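Cellulose synthase 1 (Gluconacetobacter xylinus, PDB 4I86) carries a C-terminal PilZ domain, a small beta-barrel regulatory module known as a cyclic di-GMP-binding domain. Local coordinates at residues Thr15-Ala23 with Thr55-Leu63; Gly25-Thr33 with Ala42-Lys50. One frame throughout, in Å; residues are numbered along the deposited sequence.

After the short strand 12-13, the chain lays down strand 17-22, then turns into strand 28-36. Strand 40-44 follows and folds back on it, which makes contact 2 and closes a short loop. The chain continues past Lys50 into strand 55-63. This strand returns to strand 17-22 and makes contact 1, which closes a longer loop. Contact 2 lies wholly within that longer loop. The centres of the two contacts are about 8 Å apart. Strands 17-22 and 28-36 are neighbours in one antiparallel sheet, and backbone pairing such as Val20 with Val29 joins the two sites. Together they order the strands as 40-44, 28-36, 17-22 and 55-63.

Contact 1. Residues Thr15-Ala23 with Thr55-Leu63; sequences TIPVEVANA and TPVYIRTVL
The hydroxyl of Thr61 donates a short hydrogen bond to the backbone carbonyl of Pro17, with OG1 and O 2.5 Å apart. Thr61 holds OG1 anti to its own backbone N (chi1 -173°), which turns the hydroxyl toward strand 17-22. Ile16 crosses Thr61 at about a right angle, and its CD1 lies 3.6 Å from Thr61 OG1. Val18 packs against the same residue, with Val18 CG1 3.7 Å from Thr61 CB. The next pair is hydrogen-bonded in both directions. Glu19 N gives to Arg60 O at 2.9 Å, and Arg60 N gives to Glu19 O at 2.8 Å. Their side chains lie side by side and point the same way. The extended arginine runs along the bent glutamate. Its NH1 meets Glu19 OE1 on the syn lone pair at 2.9 Å, in a salt bridge nearly in the guanidinium plane. Carboxylate and guanidinium planes are 15° apart. Arg60 NE forms a second salt bridge, to Glu67 on strand 66-77, which probably helps to fix the rotation of the guanidinium. Further along, Ala21 and Tyr58 form another hydrogen-bonded pair. Val20 and Ile59 share the face of Val18 and Thr61, and Val20 CG1 also meets Val57 CB at 3.9 Å. The strands run antiparallel with the usual sheet twist, 151° between their N-to-C directions. On the apolar face Val20, Val57 and Ile59 pack on Phe84 of strand 82-86, and Ile16 reaches helix 91-105. Strands 28-36 and 66-77 continue the sheet beyond strands 17-22 and 55-63 respectively.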
ATOM      1  N   THR A  15       4.952   6.150  -9.431  1.00 31.52           N
ATOM      2  CA  THR A  15       5.383   7.024  -8.364  1.00 32.72           C
ATOM      3  C   THR A  15       4.221   7.916  -7.949  1.00 35.71           C
ATOM      4  O   THR A  15       3.863   8.863  -8.662  1.00 37.78           O
ATOM      5  CB  THR A  15       6.563   7.912  -8.817  1.00 35.60           C
ATOM      6  OG1 THR A  15       7.678   7.082  -9.160  1.00 33.15           O
ATOM      7  CG2 THR A  15       6.972   8.871  -7.693  1.00 33.38           C
ATOM      8  N   ILE A  16       3.627   7.611  -6.798  1.00 36.88           N
ATOM      9  CA  ILE A  16       2.533   8.422  -6.279  1.00 28.92           C
ATOM     10  C   ILE A  16       2.647   8.606  -4.785  1.00 29.32           C
ATOM     11  O   ILE A  16       3.004   7.670  -4.060  1.00 31.88           O
ATOM     12  CB  ILE A  16       1.133   7.868  -6.685  1.00 30.66           C
ATOM     13  CG1 ILE A  16       0.813   6.553  -5.985  1.00 30.42           C
ATOM     14  CG2 ILE A  16       1.047   7.688  -8.197  1.00 36.38           C
ATOM     15  CD1 ILE A  16      -0.607   6.098  -6.223  1.00 31.62           C
ATOM     16  N   PRO A  17       2.365   9.830  -4.316  1.00 29.35           N
ATOM     17  CA  PRO A  17       2.435  10.130  -2.887  1.00 29.62           C
ATOM     18  C   PRO A  17       1.460   9.238  -2.114  1.00 24.90           C
ATOM     19  O   PRO A  17       0.327   8.999  -2.558  1.00 23.47           O
ATOM     20  CB  PRO A  17       1.971  11.597  -2.808  1.00 28.62           C
ATOM     21  CG  PRO A  17       2.164  12.130  -4.191  1.00 36.44           C
ATOM     22  CD  PRO A  17       1.910  10.984  -5.110  1.00 30.96           C
ATOM     23  N   VAL A  18       1.895   8.770  -0.954  1.00 24.41           N
ATOM     24  CA  VAL A  18       1.025   7.999  -0.086  1.00 25.10           C
ATOM     25  C   VAL A  18       1.305   8.370   1.354  1.00 28.25           C
ATOM     26  O   VAL A  18       2.399   8.845   1.680  1.00 27.84           O
ATOM     27  CB  VAL A  18       1.241   6.482  -0.284  1.00 22.93           C
ATOM     28  CG1 VAL A  18       0.897   6.071  -1.709  1.00 23.66           C
ATOM     29  CG2 VAL A  18       2.682   6.107   0.038  1.00 27.23           C
ATOM     30  N   GLU A  19       0.319   8.155   2.221  1.00 24.90           N
ATOM     31  CA  GLU A  19       0.524   8.293   3.654  1.00 26.99           C
ATOM     32  C   GLU A  19       0.211   6.946   4.283  1.00 26.01           C
ATOM     33  O   GLU A  19      -0.710   6.250   3.843  1.00 22.44           O
ATOM     34  CB  GLU A  19      -0.386   9.384   4.232  1.00 23.39           C
ATOM     35  CG  GLU A  19      -0.359  10.683   3.437  1.00 25.00           C
ATOM     36  CD  GLU A  19      -1.735  11.315   3.308  1.00 38.83           C
ATOM     37  OE1 GLU A  19      -2.747  10.587   3.460  1.00 40.82           O
ATOM     38  OE2 GLU A  19      -1.816  12.546   3.062  1.00 45.04           O
ATOM     39  N   VAL A  20       0.961   6.585   5.316  1.00 23.77           N
ATOM     40  CA  VAL A  20       0.787   5.288   5.956  1.00 25.23           C
ATOM     41  C   VAL A  20       0.736   5.440   7.465  1.00 26.96           C
ATOM     42  O   VAL A  20       1.615   6.057   8.063  1.00 28.92           O
ATOM     43  CB  VAL A  20       1.951   4.343   5.636  1.00 23.64           C
ATOM     44  CG1 VAL A  20       1.649   2.949   6.184  1.00 22.83           C
ATOM     45  CG2 VAL A  20       2.218   4.321   4.135  1.00 19.75           C
ATOM     46  N   ALA A  21      -0.296   4.869   8.073  1.00 24.51           N
ATOM     47  CA  ALA A  21      -0.441   4.857   9.514  1.00 27.24           C
ATOM     48  C   ALA A  21      -0.589   3.419   9.988  1.00 27.79           C
ATOM     49  O   ALA A  21      -1.264   2.628   9.318  1.00 25.49           O
ATOM     50  CB  ALA A  21      -1.668   5.641   9.901  1.00 26.24           C
ATOM     51  N   ASN A  22      -0.009   3.065  11.139  1.00 25.36           N
ATOM     52  CA  ASN A  22      -0.338   1.762  11.747  1.00 26.45           C
ATOM     53  C   ASN A  22      -1.740   1.806  12.366  1.00 26.54           C
ATOM     54  O   ASN A  22      -2.357   2.863  12.414  1.00 25.45           O
ATOM     55  CB  ASN A  22       0.734   1.247  12.724  1.00 30.41           C
ATOM     56  CG  ASN A  22       1.013   2.214  13.870  1.00 36.58           C
ATOM     57  OD1 ASN A  22       0.337   3.236  14.020  1.00 32.19           O
ATOM     58  ND2 ASN A  22       2.009   1.877  14.702  1.00 37.93           N
ATOM     59  N   ALA A  23      -2.264   0.674  12.814  1.00 28.08           N
ATOM     60  CA  ALA A  23      -3.697   0.595  13.120  1.00 28.45           C
ATOM     61  C   ALA A  23      -4.111   1.324  14.383  1.00 36.80           C
ATOM     62  O   ALA A  23      -5.282   1.707  14.517  1.00 31.56           O
ATOM     63  CB  ALA A  23      -4.188  -0.869  13.160  1.00 29.84           C
ATOM     64  N   THR A  55       2.492  -6.252  10.004  1.00 39.49           N
ATOM     65  CA  THR A  55       1.874  -5.279  10.910  1.00 38.40           C
ATOM     66  C   THR A  55       0.801  -4.468  10.189  1.00 29.62           C
ATOM     67  O   THR A  55       1.100  -3.808   9.203  1.00 29.35           O
ATOM     68  CB  THR A  55       2.942  -4.303  11.468  1.00 41.00           C
ATOM     69  OG1 THR A  55       3.804  -5.009  12.366  1.00 49.27           O
ATOM     70  CG2 THR A  55       2.296  -3.127  12.197  1.00 35.97           C
ATOM     71  N   PRO A  56      -0.447  -4.513  10.692  1.00 29.82           N
ATOM     72  CA  PRO A  56      -1.589  -3.877  10.023  1.00 30.33           C
ATOM     73  C   PRO A  56      -1.514  -2.356   9.986  1.00 30.91           C
ATOM     74  O   PRO A  56      -1.235  -1.694  10.998  1.00 29.57           O
ATOM     75  CB  PRO A  56      -2.807  -4.346  10.835  1.00 28.28           C
ATOM     76  CG  PRO A  56      -2.270  -4.866  12.106  1.00 33.84           C
ATOM     77  CD  PRO A  56      -0.862  -5.320  11.851  1.00 33.70           C
ATOM     78  N   VAL A  57      -1.761  -1.819   8.795  1.00 26.25           N
ATOM     79  CA  VAL A  57      -1.690  -0.376   8.538  1.00 23.43           C
ATOM     80  C   VAL A  57      -2.828   0.049   7.613  1.00 25.38           C
ATOM     81  O   VAL A  57      -3.582  -0.794   7.100  1.00 22.49           O
ATOM     82  CB  VAL A  57      -0.357   0.030   7.850  1.00 24.09           C
ATOM     83  CG1 VAL A  57       0.866  -0.433   8.663  1.00 25.25           C
ATOM     84  CG2 VAL A  57      -0.297  -0.503   6.416  1.00 23.96           C
ATOM     85  N   TYR A  58      -2.960   1.358   7.424  1.00 19.15           N
ATOM     86  CA  TYR A  58      -3.837   1.907   6.413  1.00 20.12           C
ATOM     87  C   TYR A  58      -2.959   2.719   5.494  1.00 22.84           C
ATOM     88  O   TYR A  58      -2.071   3.441   5.962  1.00 22.34           O
ATOM     89  CB  TYR A  58      -4.944   2.781   7.037  1.00 22.94           C
ATOM     90  CG  TYR A  58      -5.877   2.015   7.952  1.00 24.08           C
ATOM     91  CD1 TYR A  58      -6.785   1.107   7.432  1.00 22.45           C
ATOM     92  CD2 TYR A  58      -5.848   2.194   9.331  1.00 24.41           C
ATOM     93  CE1 TYR A  58      -7.642   0.395   8.254  1.00 23.13           C
ATOM     94  CE2 TYR A  58      -6.715   1.476  10.171  1.00 22.48           C
ATOM     95  CZ  TYR A  58      -7.604   0.586   9.618  1.00 23.61           C
ATOM     96  OH  TYR A  58      -8.468  -0.131  10.417  1.00 27.57           O
ATOM     97  N   ILE A  59      -3.183   2.573   4.188  1.00 20.15           N
ATOM     98  CA  ILE A  59      -2.467   3.352   3.194  1.00 19.96           C
ATOM     99  C   ILE A  59      -3.453   4.300   2.515  1.00 22.39           C
ATOM    100  O   ILE A  59      -4.539   3.893   2.104  1.00 18.67           O
ATOM    101  CB  ILE A  59      -1.792   2.444   2.144  1.00 22.25           C
ATOM    102  CG1 ILE A  59      -0.727   1.569   2.815  1.00 23.50           C
ATOM    103  CG2 ILE A  59      -1.179   3.264   1.029  1.00 19.55           C
ATOM    104  CD1 ILE A  59       0.046   0.728   1.856  1.00 23.12           C
ATOM    105  N   ARG A  60      -3.094   5.578   2.450  1.00 20.53           N
ATOM    106  CA  ARG A  60      -3.964   6.563   1.828  1.00 22.03           C
ATOM    107  C   ARG A  60      -3.239   7.238   0.674  1.00 23.46           C
ATOM    108  O   ARG A  60      -2.044   7.529   0.754  1.00 24.03           O
ATOM    109  CB  ARG A  60      -4.418   7.597   2.854  1.00 21.25           C
ATOM    110  CG  ARG A  60      -5.244   8.732   2.262  1.00 22.88           C
ATOM    111  CD  ARG A  60      -5.786   9.647   3.333  1.00 24.03           C
ATOM    112  NE  ARG A  60      -6.674  10.650   2.747  1.00 30.79           N
ATOM    113  CZ  ARG A  60      -6.272  11.849   2.334  1.00 37.05           C
ATOM    114  NH1 ARG A  60      -4.995  12.193   2.450  1.00 34.34           N
ATOM    115  NH2 ARG A  60      -7.147  12.697   1.802  1.00 41.10           N
ATOM    116  N   THR A  61      -3.961   7.485  -0.405  1.00 22.40           N
ATOM    117  CA  THR A  61      -3.386   8.196  -1.533  1.00 23.35           C
ATOM    118  C   THR A  61      -4.522   8.744  -2.361  1.00 24.07           C
ATOM    119  O   THR A  61      -5.701   8.533  -2.032  1.00 22.10           O
ATOM    120  CB  THR A  61      -2.491   7.255  -2.392  1.00 29.72           C
ATOM    121  OG1 THR A  61      -1.813   8.014  -3.401  1.00 30.25           O
ATOM    122  CG2 THR A  61      -3.332   6.134  -3.045  1.00 26.12           C
ATOM    123  N   VAL A  62      -4.167   9.442  -3.432  1.00 25.85           N
ATOM    124  CA  VAL A  62      -5.155   9.996  -4.354  1.00 26.60           C
ATOM    125  C   VAL A  62      -4.812   9.606  -5.795  1.00 28.67           C
ATOM    126  O   VAL A  62      -3.643   9.544  -6.188  1.00 30.66           O
ATOM    127  CB  VAL A  62      -5.268  11.540  -4.187  1.00 29.09           C
ATOM    128  CG1 VAL A  62      -6.194  12.154  -5.252  1.00 31.08           C
ATOM    129  CG2 VAL A  62      -5.760  11.887  -2.774  1.00 27.61           C
ATOM    130  N   LEU A  63      -5.834   9.314  -6.579  1.00 27.36           N
ATOM    131  CA  LEU A  63      -5.628   8.951  -7.963  1.00 27.32           C
ATOM    132  C   LEU A  63      -6.839   9.431  -8.718  1.00 27.93           C
ATOM    133  O   LEU A  63      -7.963   9.191  -8.286  1.00 28.49           O
ATOM    134  CB  LEU A  63      -5.511   7.436  -8.097  1.00 26.50           C
ATOM    135  CG  LEU A  63      -5.146   6.948  -9.501  1.00 31.16           C
ATOM    136  CD1 LEU A  63      -3.718   7.326  -9.822  1.00 30.82           C
ATOM    137  CD2 LEU A  63      -5.335   5.440  -9.601  1.00 31.15           C
TER

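Contact 2. Residues Gly25-Thr33 with Ala42-Lys50; sequences GSIIVTGVT and AVKMSWPAK
Ile27 sets its CG2 methyl over one face of the Trp47 indole. This is a CH-pi contact, with CG2 3.9 Å from the centroid of the six-membered ring and 16° off the ring normal. The Trp47 side chain leaves with CG anti to the backbone N (chi1 -164°) and carries the six-membered ring back to Ile27, which it crosses at about a right angle. Pro48 CD lies over the same face of the indole. The Pro48 ring and the Ile27 side chain point opposite ways and overlap alongside, with Pro48 CG 3.6 Å from Ile27 CG2. Val29 comes to the edge of the indole instead. Its CG2 is 4.1 Å from Trp47 CE3 and also touches Met45 CE. Its other branch, CG1, reaches toward Pro48 CD. Here the chain after strand 40-44 has left the backbone pairing, and the two segments meet through side chains. Closer to the turn the backbones pair. Val32 N donates to Lys44 O at 3.1 Å, and Lys44 N donates to Val32 O at 2.6 Å. The Val32 and Lys44 side chains lie alongside each other, with Val32 CG2 3.9 Å from Lys44 CB. Trp47 also packs on Val20 of strand 17-22, and Met45 and Val43 pack on Phe84 of strand 82-86. The whole is an antiparallel beta hairpin of strands 28-36 and 40-44, extended by a loop that packs through Trp47 and Pro48 on Ile27 and Val29, within the antiparallel barrel of a PilZ domain.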
ATOM      1  N   GLY A  25      -2.567   4.150  15.258  1.00 33.85           N
ATOM      2  CA  GLY A  25      -2.269   5.555  15.021  1.00 35.46           C
ATOM      3  C   GLY A  25      -0.993   6.051  15.681  1.00 38.45           C
ATOM      4  O   GLY A  25      -0.680   7.246  15.611  1.00 39.94           O
ATOM      5  N   SER A  26      -0.251   5.140  16.311  1.00 34.53           N
ATOM      6  CA  SER A  26       1.012   5.486  16.979  1.00 40.56           C
ATOM      7  C   SER A  26       2.113   5.843  15.981  1.00 37.42           C
ATOM      8  O   SER A  26       3.079   6.541  16.314  1.00 36.22           O
ATOM      9  CB  SER A  26       1.475   4.347  17.897  1.00 40.55           C
ATOM     10  OG  SER A  26       1.440   3.095  17.222  1.00 45.32           O
ATOM     11  N   ILE A  27       1.972   5.367  14.750  1.00 35.44           N
ATOM     12  CA  ILE A  27       2.936   5.697  13.701  1.00 31.50           C
ATOM     13  C   ILE A  27       2.241   6.205  12.439  1.00 32.14           C
ATOM     14  O   ILE A  27       1.239   5.634  11.991  1.00 32.72           O
ATOM     15  CB  ILE A  27       3.829   4.486  13.350  1.00 34.54           C
ATOM     16  CG1 ILE A  27       4.570   3.979  14.596  1.00 34.63           C
ATOM     17  CG2 ILE A  27       4.811   4.843  12.245  1.00 35.20           C
ATOM     18  CD1 ILE A  27       5.287   2.646  14.391  1.00 40.56           C
ATOM     19  N   ILE A  28       2.782   7.282  11.878  1.00 27.08           N
ATOM     20  CA  ILE A  28       2.280   7.875  10.645  1.00 32.14           C
ATOM     21  C   ILE A  28       3.439   8.427   9.833  1.00 36.44           C
ATOM     22  O   ILE A  28       4.206   9.265  10.328  1.00 36.88           O
ATOM     23  CB  ILE A  28       1.326   9.046  10.910  1.00 31.47           C
ATOM     24  CG1 ILE A  28       0.095   8.588  11.698  1.00 27.37           C
ATOM     25  CG2 ILE A  28       0.930   9.714   9.590  1.00 29.41           C
ATOM     26  CD1 ILE A  28      -0.902   9.700  11.893  1.00 33.58           C
ATOM     27  N   VAL A  29       3.568   7.970   8.587  1.00 30.92           N
ATOM     28  CA  VAL A  29       4.645   8.455   7.731  1.00 32.37           C
ATOM     29  C   VAL A  29       4.130   8.737   6.341  1.00 30.72           C
ATOM     30  O   VAL A  29       3.024   8.329   5.983  1.00 29.58           O
ATOM     31  CB  VAL A  29       5.826   7.448   7.644  1.00 35.32           C
ATOM     32  CG1 VAL A  29       6.295   7.046   9.040  1.00 31.92           C
ATOM     33  CG2 VAL A  29       5.405   6.210   6.849  1.00 35.17           C
ATOM     34  N   THR A  30       4.948   9.435   5.562  1.00 31.93           N
ATOM     35  CA  THR A  30       4.624   9.794   4.192  1.00 33.04           C
ATOM     36  C   THR A  30       5.709   9.201   3.293  1.00 34.02           C
ATOM     37  O   THR A  30       6.784   8.860   3.779  1.00 36.87           O
ATOM     38  CB  THR A  30       4.555  11.336   4.056  1.00 33.79           C
ATOM     39  OG1 THR A  30       3.545  11.836   4.949  1.00 39.92           O
ATOM     40  CG2 THR A  30       4.204  11.748   2.643  1.00 35.41           C
ATOM     41  N   GLY A  31       5.426   9.068   1.996  1.00 31.68           N
ATOM     42  CA  GLY A  31       6.357   8.454   1.059  1.00 31.57           C
ATOM     43  C   GLY A  31       5.839   8.516  -0.363  1.00 31.36           C
ATOM     44  O   GLY A  31       4.819   9.159  -0.612  1.00 29.39           O
ATOM     45  N   VAL A  32       6.551   7.890  -1.308  1.00 31.39           N
ATOM     46  CA  VAL A  32       6.019   7.705  -2.650  1.00 28.91           C
ATOM     47  C   VAL A  32       6.105   6.240  -3.035  1.00 32.96           C
ATOM     48  O   VAL A  32       6.988   5.512  -2.569  1.00 33.97           O
ATOM     49  CB  VAL A  32       6.744   8.562  -3.734  1.00 38.00           C
ATOM     50  CG1 VAL A  32       6.467  10.047  -3.537  1.00 37.43           C
ATOM     51  CG2 VAL A  32       8.241   8.273  -3.742  1.00 36.90           C
ATOM     52  N   THR A  33       5.198   5.808  -3.900  1.00 30.30           N
ATOM     53  CA  THR A  33       5.184   4.413  -4.309  1.00 33.71           C
ATOM     54  C   THR A  33       6.331   4.127  -5.272  1.00 35.60           C
ATOM     55  O   THR A  33       6.856   5.040  -5.914  1.00 31.47           O
ATOM     56  CB  THR A  33       3.862   4.044  -4.982  1.00 27.90           C
ATOM     57  OG1 THR A  33       3.708   4.818  -6.185  1.00 27.70           O
ATOM     58  CG2 THR A  33       2.704   4.319  -4.026  1.00 25.98           C
ATOM     59  N   ALA A  42       5.125  -1.490  -3.072  1.00 28.99           N
ATOM     60  CA  ALA A  42       6.472  -1.168  -2.606  1.00 34.03           C
ATOM     61  C   ALA A  42       6.563   0.344  -2.529  1.00 27.95           C
ATOM     62  O   ALA A  42       6.264   1.034  -3.505  1.00 27.33           O
ATOM     63  CB  ALA A  42       7.540  -1.730  -3.552  1.00 30.61           C
ATOM     64  N   VAL A  43       6.965   0.858  -1.371  1.00 30.59           N
ATOM     65  CA  VAL A  43       6.956   2.306  -1.154  1.00 31.93           C
ATOM     66  C   VAL A  43       8.303   2.872  -0.696  1.00 35.98           C
ATOM     67  O   VAL A  43       8.949   2.324   0.208  1.00 30.77           O
ATOM     68  CB  VAL A  43       5.902   2.708  -0.102  1.00 31.76           C
ATOM     69  CG1 VAL A  43       5.795   4.240  -0.001  1.00 29.70           C
ATOM     70  CG2 VAL A  43       4.536   2.078  -0.426  1.00 24.47           C
ATOM     71  N   LYS A  44       8.725   3.978  -1.309  1.00 33.83           N
ATOM     72  CA  LYS A  44       9.898   4.696  -0.803  1.00 37.81           C
ATOM     73  C   LYS A  44       9.500   5.448   0.463  1.00 40.92           C
ATOM     74  O   LYS A  44       8.726   6.411   0.420  1.00 37.02           O
ATOM     75  CB  LYS A  44      10.463   5.665  -1.840  1.00 40.70           C
ATOM     76  CG  LYS A  44      11.834   6.243  -1.464  1.00 48.15           C
ATOM     77  CD  LYS A  44      12.354   7.177  -2.565  1.00 48.34           C
ATOM     78  CE  LYS A  44      13.309   8.231  -2.013  1.00 48.06           C
ATOM     79  NZ  LYS A  44      13.632   9.275  -3.038  1.00 54.31           N
ATOM     80  N   MET A  45      10.020   4.998   1.598  1.00 37.90           N
ATOM     81  CA  MET A  45       9.580   5.521   2.878  1.00 39.36           C
ATOM     82  C   MET A  45      10.501   5.048   3.991  1.00 44.62           C
ATOM     83  O   MET A  45      11.257   4.092   3.809  1.00 47.79           O
ATOM     84  CB  MET A  45       8.150   5.046   3.166  1.00 36.93           C
ATOM     85  CG  MET A  45       8.012   3.531   3.247  1.00 34.28           C
ATOM     86  SD  MET A  45       6.425   3.010   3.932  1.00 35.52           S
ATOM     87  CE  MET A  45       6.894   2.549   5.597  1.00 36.40           C
ATOM     88  N   SER A  46      10.418   5.704   5.145  1.00 43.68           N
ATOM     89  CA  SER A  46      11.205   5.310   6.309  1.00 48.96           C
ATOM     90  C   SER A  46      10.314   5.012   7.511  1.00 47.79           C
ATOM     91  O   SER A  46       9.709   5.920   8.088  1.00 56.25           O
ATOM     92  CB  SER A  46      12.239   6.389   6.656  1.00 54.31           C
ATOM     93  OG  SER A  46      13.030   6.720   5.517  1.00 56.54           O
ATOM     94  N   TRP A  47      10.242   3.733   7.876  1.00 47.54           N
ATOM     95  CA  TRP A  47       9.449   3.256   9.013  1.00 46.90           C
ATOM     96  C   TRP A  47      10.269   3.344  10.307  1.00 52.19           C
ATOM     97  O   TRP A  47      11.361   2.772  10.393  1.00 50.94           O
ATOM     98  CB  TRP A  47       9.005   1.810   8.749  1.00 44.46           C
ATOM     99  CG  TRP A  47       7.888   1.287   9.622  1.00 41.82           C
ATOM    100  CD1 TRP A  47       7.984   0.324  10.585  1.00 42.31           C
ATOM    101  CD2 TRP A  47       6.505   1.686   9.591  1.00 37.64           C
ATOM    102  NE1 TRP A  47       6.752   0.106  11.163  1.00 40.69           N
ATOM    103  CE2 TRP A  47       5.828   0.923  10.567  1.00 37.94           C
ATOM    104  CE3 TRP A  47       5.777   2.610   8.831  1.00 37.74           C
ATOM    105  CZ2 TRP A  47       4.456   1.059  10.803  1.00 35.42           C
ATOM    106  CZ3 TRP A  47       4.417   2.746   9.070  1.00 33.04           C
ATOM    107  CH2 TRP A  47       3.773   1.973  10.044  1.00 32.31           C
ATOM    108  N   PRO A  48       9.737   4.052  11.322  1.00 53.35           N
ATOM    109  CA  PRO A  48      10.471   4.401  12.549  1.00 53.34           C
ATOM    110  C   PRO A  48      10.405   3.355  13.659  1.00 55.76           C
ATOM    111  O   PRO A  48      10.351   3.718  14.833  1.00 61.50           O
ATOM    112  CB  PRO A  48       9.746   5.660  13.027  1.00 51.43           C
ATOM    113  CG  PRO A  48       8.319   5.398  12.625  1.00 48.30           C
ATOM    114  CD  PRO A  48       8.401   4.681  11.287  1.00 47.34           C
ATOM    115  N   ALA A  49      10.397   2.080  13.304  1.00 54.06           N
ATOM    116  CA  ALA A  49      10.449   1.032  14.308  1.00 59.99           C
ATOM    117  C   ALA A  49      10.909  -0.254  13.657  1.00 59.51           C
ATOM    118  O   ALA A  49      10.908  -0.371  12.432  1.00 59.63           O
ATOM    119  CB  ALA A  49       9.088   0.849  14.963  1.00 57.55           C
ATOM    120  N   LYS A  50      11.322  -1.211  14.480  1.00 61.35           N
ATOM    121  CA  LYS A  50      11.681  -2.516  13.963  1.00 59.95           C
ATOM    122  C   LYS A  50      10.436  -3.369  13.864  1.00 57.96           C
ATOM    123  O   LYS A  50       9.625  -3.421  14.791  1.00 56.52           O
ATOM    124  CB  LYS A  50      12.751  -3.195  14.819  1.00 60.60           C
ATOM    125  CG  LYS A  50      14.160  -2.829  14.386  1.00 61.45           C
ATOM    126  CD  LYS A  50      14.283  -2.952  12.868  1.00 66.24           C
ATOM    127  CE  LYS A  50      15.721  -2.783  12.395  1.00 68.01           C
ATOM    128  NZ  LYS A  50      15.828  -2.944  10.914  1.00 62.89           N
TER